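Local coordinates for protein ATP phosphoribosyltransferase regulatory subunit (Bacillus halodurans, PDB 3OD1) that probably serves as the regulatory partner of the HisG catalytic subunit in the first step of histidine biosynthesis, and may allow its feedback control by histidine, at residues N172-D177 with M218-L223; A228-A233 with T244-M249. One frame throughout, in Å; residues are numbered along the deposited sequence.

Contact 1 (N172-D177 with M218-L223); sequences NALLMD and MNLLSL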
# COMPACT_ATOMS: atom_id res chain seq x y z
N ASN B 172 15.08 -21.04 27.66
CA ASN B 172 15.59 -20.29 28.81
C ASN B 172 15.67 -21.13 30.09
O ASN B 172 16.68 -21.07 30.81
CB ASN B 172 14.79 -19.00 29.04
CG ASN B 172 14.98 -17.99 27.91
OD1 ASN B 172 15.73 -18.23 26.96
ND2 ASN B 172 14.30 -16.86 28.01
N ALA B 173 14.64 -21.92 30.37
CA ALA B 173 14.65 -22.75 31.59
C ALA B 173 15.81 -23.74 31.58
O ALA B 173 16.50 -23.90 32.59
CB ALA B 173 13.32 -23.49 31.76
N LEU B 174 16.02 -24.39 30.45
CA LEU B 174 17.09 -25.37 30.33
C LEU B 174 18.47 -24.73 30.45
O LEU B 174 19.30 -25.17 31.24
CB LEU B 174 17.00 -26.14 29.01
CG LEU B 174 18.12 -27.16 28.77
CD1 LEU B 174 18.20 -28.20 29.91
CD2 LEU B 174 17.95 -27.83 27.41
N LEU B 175 18.71 -23.69 29.65
CA LEU B 175 19.99 -22.99 29.69
C LEU B 175 20.32 -22.51 31.11
O LEU B 175 21.38 -22.83 31.65
CB LEU B 175 20.00 -21.82 28.71
CG LEU B 175 20.54 -22.18 27.32
CD1 LEU B 175 20.26 -23.66 26.99
CD2 LEU B 175 20.01 -21.24 26.26
N MSE B 176 19.40 -21.76 31.72
CA MSE B 176 19.58 -21.28 33.09
C MSE B 176 19.86 -22.40 34.07
O MSE B 176 20.83 -22.35 34.84
CB MSE B 176 18.35 -20.51 33.58
CG MSE B 176 18.30 -19.08 33.10
SE MSE B 176 19.87 -18.04 33.63
CE MSE B 176 19.66 -16.61 32.32
N ASP B 177 19.01 -23.42 34.07
CA ASP B 177 19.14 -24.45 35.07
C ASP B 177 20.52 -25.10 35.02
O ASP B 177 21.00 -25.63 36.02
CB ASP B 177 18.06 -25.51 34.94
CG ASP B 177 17.96 -26.36 36.18
OD1 ASP B 177 17.67 -25.80 37.26
OD2 ASP B 177 18.17 -27.58 36.08
N MSE B 218 23.65 -30.49 25.22
CA MSE B 218 23.93 -31.13 23.94
C MSE B 218 22.67 -31.70 23.30
O MSE B 218 22.44 -31.54 22.08
CB MSE B 218 24.98 -32.23 24.14
CG MSE B 218 26.00 -32.33 23.03
SE MSE B 218 27.01 -30.68 22.84
CE MSE B 218 28.75 -31.30 23.45
N ASN B 219 21.85 -32.36 24.11
CA ASN B 219 20.65 -33.03 23.62
C ASN B 219 19.54 -32.07 23.18
O ASN B 219 18.62 -32.46 22.46
CB ASN B 219 20.13 -34.04 24.65
CG ASN B 219 20.95 -35.32 24.66
OD1 ASN B 219 21.33 -35.83 23.61
ND2 ASN B 219 21.21 -35.84 25.85
N LEU B 220 19.64 -30.81 23.60
CA LEU B 220 18.71 -29.77 23.14
C LEU B 220 18.69 -29.74 21.63
O LEU B 220 17.62 -29.68 21.02
CB LEU B 220 19.12 -28.40 23.67
CG LEU B 220 18.40 -27.19 23.09
CD1 LEU B 220 16.89 -27.32 23.27
CD2 LEU B 220 18.93 -25.93 23.74
N LEU B 221 19.87 -29.78 21.02
CA LEU B 221 20.02 -29.72 19.57
C LEU B 221 19.29 -30.83 18.83
O LEU B 221 18.98 -30.71 17.64
CB LEU B 221 21.50 -29.76 19.20
CG LEU B 221 22.18 -28.44 18.86
CD1 LEU B 221 21.62 -27.28 19.67
CD2 LEU B 221 23.69 -28.56 19.03
N SER B 222 19.01 -31.93 19.53
CA SER B 222 18.34 -33.06 18.91
C SER B 222 16.82 -32.94 18.95
O SER B 222 16.12 -33.74 18.34
CB SER B 222 18.77 -34.37 19.57
OG SER B 222 19.94 -34.87 18.96
N LEU B 223 16.30 -31.95 19.69
CA LEU B 223 14.86 -31.82 19.89
C LEU B 223 14.20 -31.18 18.67
O LEU B 223 13.70 -30.05 18.73
CB LEU B 223 14.56 -31.02 21.16
CG LEU B 223 15.14 -31.58 22.45
CD1 LEU B 223 14.95 -30.62 23.62
CD2 LEU B 223 14.53 -32.96 22.75
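Leu174 and Leu220 point at each other between helix 168-179 and helix 211-220. Their side chains slide past one another in opposite directions. The CD2 methyl of Leu174 runs alongside the partner and comes to 4.0 Å from Leu220 CB. The CA atoms of Leu174 and Leu220 are 8.6 Å apart, and the side chains meet between them. In Leu220, CG lies opposite the main-chain nitrogen (chi1 170°), which extends the branch toward the other helix. Leu220 CD2 lies 4.2 Å from Leu175 CD1. Here the two side chains cross at about a right angle. Leu175 starts off to one side, and its end turns in to make this touch. The contact is thus a light one, made of aliphatic carbons alone, and all three leucines are buried. Leu220 also packs on Tyr170, Leu192 and Tyr200, from three different helices. Beyond Leu220 the chain bends in a type I turn to Leu223, whose backbone bonds to Leu269. A salt bridge from Asp177 to Arg216 also ties the two helices. The arrangement is the leucine-rich packing of a small helical subdomain, consistent with a helical insertion in the class II synthetase fold of this family.

Contact 2 (A228-A233 with T244-M249); sequences AAIEEA and TALAEM
Ile230 and Leu246 fill the middle of the contact between helices 228-234 and 240-258. Their side chains run past each other in opposite directions, with Ile230 CG2 3.7 Å from Leu246 CD2. That same CD2 methyl is the tight point. Leu246 CD2 presses to 3.5 Å from Ala233 CB, closer than usual van der Waals contact. Leu246 CD2 also lies 3.5 Å from the carbonyl O of Ile230. It thus sits against both the alanine methyl and the backbone of helix 228-234. The two segments form an antiparallel helical hairpin, with axes 10.5 Å apart and an angle of 168° between their directions. Toward the other end the fit is less close. Ile230 CD1 meets Met249 CB at 3.9 Å, and the two side chains cross at a slant. The remainder of Met249, a selenomethionine, bends at chi3, and its side chain packs on His167 and Leu269. Tyr170 of helix 168-179 touches Leu246, and its hydroxyl hydrogen-bonds to the carbonyl O of Ala233. The solvent side is loose: Glu231, Glu232 and Ala247 start away from the partner helix and are exposed. The end of Glu231 comes back somewhat nearer, and its carboxylate forms a salt bridge with Arg234.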
# COMPACT_ATOMS: atom_id res chain seq x y z
N ALA B 228 6.69 -36.28 18.90
CA ALA B 228 7.53 -37.09 19.78
C ALA B 228 8.62 -36.26 20.45
O ALA B 228 9.03 -36.54 21.57
CB ALA B 228 8.15 -38.24 19.01
N ALA B 229 9.09 -35.23 19.74
CA ALA B 229 10.20 -34.41 20.22
C ALA B 229 9.92 -33.79 21.58
O ALA B 229 10.84 -33.58 22.37
CB ALA B 229 10.53 -33.32 19.21
N ILE B 230 8.65 -33.50 21.85
CA ILE B 230 8.26 -32.88 23.11
C ILE B 230 8.46 -33.85 24.26
O ILE B 230 8.75 -33.46 25.39
CB ILE B 230 6.79 -32.40 23.09
CG1 ILE B 230 6.58 -31.36 21.99
CG2 ILE B 230 6.40 -31.83 24.46
CD1 ILE B 230 5.16 -30.85 21.92
N GLU B 231 8.30 -35.14 23.96
CA GLU B 231 8.49 -36.17 24.98
C GLU B 231 9.96 -36.27 25.38
O GLU B 231 10.29 -36.24 26.56
CB GLU B 231 7.95 -37.51 24.50
CG GLU B 231 6.49 -37.44 24.09
CD GLU B 231 5.63 -36.72 25.12
OE1 GLU B 231 5.92 -36.88 26.33
OE2 GLU B 231 4.68 -36.01 24.73
N GLU B 232 10.84 -36.36 24.38
CA GLU B 232 12.28 -36.36 24.62
C GLU B 232 12.73 -35.07 25.32
O GLU B 232 13.75 -35.04 26.01
CB GLU B 232 13.04 -36.54 23.30
CG GLU B 232 12.18 -37.03 22.14
CD GLU B 232 12.32 -38.52 21.89
OE1 GLU B 232 11.95 -39.32 22.78
OE2 GLU B 232 12.79 -38.90 20.79
N ALA B 233 11.97 -33.99 25.13
CA ALA B 233 12.33 -32.72 25.75
C ALA B 233 12.11 -32.77 27.26
O ALA B 233 12.81 -32.10 28.02
CB ALA B 233 11.53 -31.57 25.11
N THR B 244 6.17 -26.18 32.61
CA THR B 244 5.15 -25.28 32.11
C THR B 244 5.26 -25.04 30.60
O THR B 244 4.27 -25.16 29.87
CB THR B 244 5.22 -23.92 32.82
OG1 THR B 244 4.95 -24.10 34.22
CG2 THR B 244 4.21 -22.94 32.23
N ALA B 245 6.45 -24.70 30.13
CA ALA B 245 6.67 -24.49 28.70
C ALA B 245 6.32 -25.74 27.89
O ALA B 245 5.65 -25.65 26.86
CB ALA B 245 8.11 -24.08 28.43
N LEU B 246 6.75 -26.90 28.37
CA LEU B 246 6.42 -28.15 27.71
C LEU B 246 4.90 -28.36 27.67
O LEU B 246 4.36 -28.86 26.69
CB LEU B 246 7.12 -29.33 28.40
CG LEU B 246 8.61 -29.52 28.10
CD1 LEU B 246 9.32 -30.26 29.22
CD2 LEU B 246 8.80 -30.24 26.77
N ALA B 247 4.22 -27.96 28.74
CA ALA B 247 2.77 -28.14 28.83
C ALA B 247 2.04 -27.27 27.83
O ALA B 247 1.00 -27.66 27.28
CB ALA B 247 2.27 -27.85 30.24
N GLU B 248 2.57 -26.07 27.60
CA GLU B 248 1.98 -25.16 26.62
C GLU B 248 2.15 -25.71 25.21
O GLU B 248 1.24 -25.60 24.38
CB GLU B 248 2.59 -23.77 26.76
CG GLU B 248 2.16 -23.10 28.06
CD GLU B 248 2.87 -21.80 28.31
OE1 GLU B 248 3.84 -21.50 27.59
OE2 GLU B 248 2.44 -21.07 29.23
N MSE B 249 3.30 -26.32 24.95
CA MSE B 249 3.51 -26.94 23.65
C MSE B 249 2.58 -28.13 23.43
O MSE B 249 2.07 -28.31 22.33
CB MSE B 249 4.98 -27.29 23.42
CG MSE B 249 5.68 -26.21 22.57
SE MSE B 249 7.59 -26.48 22.40
CE MSE B 249 8.01 -26.79 24.28

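Contacts 1 and 2 follow one another along the chain, the first closing before the second opens. Their centres are 12 Å apart. Leu223, at the end of contact 1, joins them directly: its CD2 lies 3.6 Å from Ala233 N and 3.8 Å from Ala229 O in contact 2. Tyr170 adds a second connection, since it touches Leu220 and Leu223 as well as Leu246. Leu269 does likewise, through its backbone bond to Leu223 and its packing on Ala233 and Met249. The centres of contacts 1 and 2 lie about 27 and 26 Å from the chain centre, on the same side. Neither contact touches the other chain of the assembly.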